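Local coordinates for Csc2 (PDB 4TXD), which probably binds CRISPR RNA as the Cas7-family backbone subunit of a type I-D interference complex, and carries a zinc ion, at residues G31-Y36 with H51-V56. Sequence-based numbering, arbitrary orientation.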
loop_
_atom_site.group_PDB
_atom_site.type_symbol
_atom_site.label_atom_id
_atom_site.label_comp_id
_atom_site.label_asym_id
_atom_site.label_seq_id
_atom_site.Cartn_x
_atom_site.Cartn_y
_atom_site.Cartn_z
ATOM N N GLY A 31 1.874 -19.498 -7.480
ATOM C CA GLY A 31 3.081 -19.837 -8.178
ATOM C C GLY A 31 3.247 -19.274 -9.561
ATOM O O GLY A 31 4.345 -18.997 -9.960
ATOM N N ASP A 32 2.167 -19.123 -10.300
ATOM C CA ASP A 32 2.275 -18.645 -11.656
ATOM C C ASP A 32 2.662 -17.181 -11.745
ATOM O O ASP A 32 2.882 -16.684 -12.805
ATOM C CB ASP A 32 1.020 -18.916 -12.450
ATOM C CG ASP A 32 0.778 -20.397 -12.686
ATOM O OD1 ASP A 32 1.571 -21.219 -12.218
ATOM O OD2 ASP A 32 -0.200 -20.733 -13.348
ATOM N N LEU A 33 2.743 -16.504 -10.616
ATOM C CA LEU A 33 3.196 -15.128 -10.589
ATOM C C LEU A 33 4.697 -14.978 -10.812
ATOM O O LEU A 33 5.144 -13.991 -11.290
ATOM C CB LEU A 33 2.835 -14.487 -9.254
ATOM C CG LEU A 33 1.384 -14.089 -9.000
ATOM C CD1 LEU A 33 1.284 -13.249 -7.768
ATOM C CD2 LEU A 33 0.808 -13.355 -10.170
ATOM N N ARG A 34 5.455 -15.995 -10.448
ATOM C CA ARG A 34 6.923 -15.934 -10.433
ATOM C C ARG A 34 7.595 -15.343 -11.661
ATOM O O ARG A 34 8.468 -14.519 -11.550
ATOM C CB ARG A 34 7.510 -17.310 -10.145
ATOM C CG ARG A 34 7.520 -17.702 -8.693
ATOM C CD ARG A 34 8.910 -18.054 -8.190
ATOM N NE ARG A 34 8.968 -18.075 -6.740
ATOM C CZ ARG A 34 8.365 -18.989 -6.015
ATOM N NH1 ARG A 34 8.438 -18.967 -4.704
ATOM N NH2 ARG A 34 7.706 -19.939 -6.616
ATOM N N PRO A 35 7.131 -15.849 -12.875
ATOM C CA PRO A 35 7.790 -15.260 -14.046
ATOM C C PRO A 35 7.707 -13.743 -14.111
ATOM O O PRO A 35 8.496 -13.141 -14.770
ATOM C CB PRO A 35 7.000 -15.802 -15.212
ATOM C CG PRO A 35 6.559 -17.111 -14.786
ATOM C CD PRO A 35 6.112 -16.883 -13.411
ATOM N N TYR A 36 6.719 -13.161 -13.468
ATOM C CA TYR A 36 6.488 -11.743 -13.535
ATOM C C TYR A 36 7.191 -10.953 -12.459
ATOM O O TYR A 36 7.110 -9.778 -12.454
ATOM C CB TYR A 36 5.000 -11.460 -13.424
ATOM C CG TYR A 36 4.159 -12.033 -14.511
ATOM C CD1 TYR A 36 3.667 -13.303 -14.427
ATOM C CD2 TYR A 36 3.831 -11.287 -15.600
ATOM C CE1 TYR A 36 2.890 -13.826 -15.415
ATOM C CE2 TYR A 36 3.051 -11.791 -16.593
ATOM C CZ TYR A 36 2.590 -13.067 -16.495
ATOM O OH TYR A 36 1.810 -13.554 -17.484
ATOM N N HIS A 51 5.033 -5.212 -17.362
ATOM C CA HIS A 51 3.857 -5.892 -16.846
ATOM C C HIS A 51 3.546 -5.430 -15.435
ATOM O O HIS A 51 4.300 -4.669 -14.829
ATOM C CB HIS A 51 4.030 -7.412 -16.875
ATOM C CG HIS A 51 5.360 -7.881 -16.380
ATOM N ND1 HIS A 51 6.315 -8.421 -17.216
ATOM C CD2 HIS A 51 5.892 -7.905 -15.135
ATOM C CE1 HIS A 51 7.378 -8.755 -16.507
ATOM N NE2 HIS A 51 7.148 -8.451 -15.242
ATOM N N ARG A 52 2.421 -5.900 -14.920
ATOM C CA ARG A 52 1.942 -5.476 -13.620
ATOM C C ARG A 52 1.141 -6.601 -13.000
ATOM O O ARG A 52 0.649 -7.496 -13.698
ATOM C CB ARG A 52 1.080 -4.212 -13.750
ATOM C CG ARG A 52 -0.233 -4.447 -14.496
ATOM C CD ARG A 52 -0.862 -3.150 -14.961
ATOM N NE ARG A 52 -0.311 -2.699 -16.233
ATOM C CZ ARG A 52 -0.324 -1.435 -16.646
ATOM N NH1 ARG A 52 -0.836 -0.483 -15.872
ATOM N NH2 ARG A 52 0.193 -1.118 -17.826
ATOM N N ILE A 53 1.025 -6.554 -11.683
ATOM C CA ILE A 53 0.148 -7.447 -10.965
ATOM C C ILE A 53 -0.995 -6.622 -10.368
ATOM O O ILE A 53 -0.763 -5.714 -9.566
ATOM C CB ILE A 53 0.905 -8.196 -9.883
ATOM C CG1 ILE A 53 2.017 -9.036 -10.541
ATOM C CG2 ILE A 53 -0.050 -9.058 -9.043
ATOM C CD1 ILE A 53 2.919 -9.741 -9.557
ATOM N N GLU A 54 -2.214 -6.910 -10.805
ATOM C CA GLU A 54 -3.412 -6.332 -10.190
ATOM C C GLU A 54 -3.810 -7.078 -8.924
ATOM O O GLU A 54 -3.850 -8.311 -8.914
ATOM C CB GLU A 54 -4.594 -6.362 -11.153
ATOM C CG GLU A 54 -4.537 -5.399 -12.297
ATOM C CD GLU A 54 -5.691 -5.620 -13.242
ATOM O OE1 GLU A 54 -5.661 -6.632 -13.970
ATOM O OE2 GLU A 54 -6.629 -4.794 -13.252
ATOM N N VAL A 55 -4.115 -6.339 -7.858
ATOM C CA VAL A 55 -4.702 -6.948 -6.675
ATOM C C VAL A 55 -6.053 -6.284 -6.357
ATOM O O VAL A 55 -6.158 -5.054 -6.300
ATOM C CB VAL A 55 -3.753 -6.872 -5.455
ATOM C CG1 VAL A 55 -3.344 -5.457 -5.168
ATOM C CG2 VAL A 55 -4.404 -7.485 -4.237
ATOM N N VAL A 56 -7.092 -7.103 -6.203
ATOM C CA VAL A 56 -8.428 -6.597 -5.873
ATOM C C VAL A 56 -8.760 -7.027 -4.466
ATOM O O VAL A 56 -8.513 -8.181 -4.082
ATOM C CB VAL A 56 -9.503 -7.103 -6.865
ATOM C CG1 VAL A 56 -10.918 -6.721 -6.400
ATOM C CG2 VAL A 56 -9.246 -6.537 -8.247
#
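Tyr36 sets the CD2 edge of its phenol ring over one face of the imidazole of His51, a T-shaped (edge-to-face) pair that ties the 3-10 turn 31-36 to the residue leading into strand 52-61, an interior strand of the antiparallel sheet in this RRM-like Cas7 fold. The ring planes stand at 86°, their centroids 5.3 Å apart. Tyr36 CD2 lies 3.8 Å from His51 CG, nearer the rim of the imidazole than its middle. With CG between its backbone N and carbonyl carbon (chi1 45°), His51 turns its ring to face the turn, and NE2 also reaches the backbone: its N-H makes a weak, strongly bent hydrogen bond (121°) to Tyr36 O. Were the imidazole replaced by the methyl of an alanine, the Tyr36 edge would probably lose its aromatic face and Tyr36 O this donor. Deeper in, Leu33 and Ile53 are both buried and meet through apolar side chains; each also touches Leu255 of helix 252-263, while Leu33 and Tyr36 rest on Ala287 of the adjoining strand 277-288. The turn thus lies against the sheet near that helix, with the methyl ends Leu33 CD2 and Ile53 CD1 meeting at 4.2 Å.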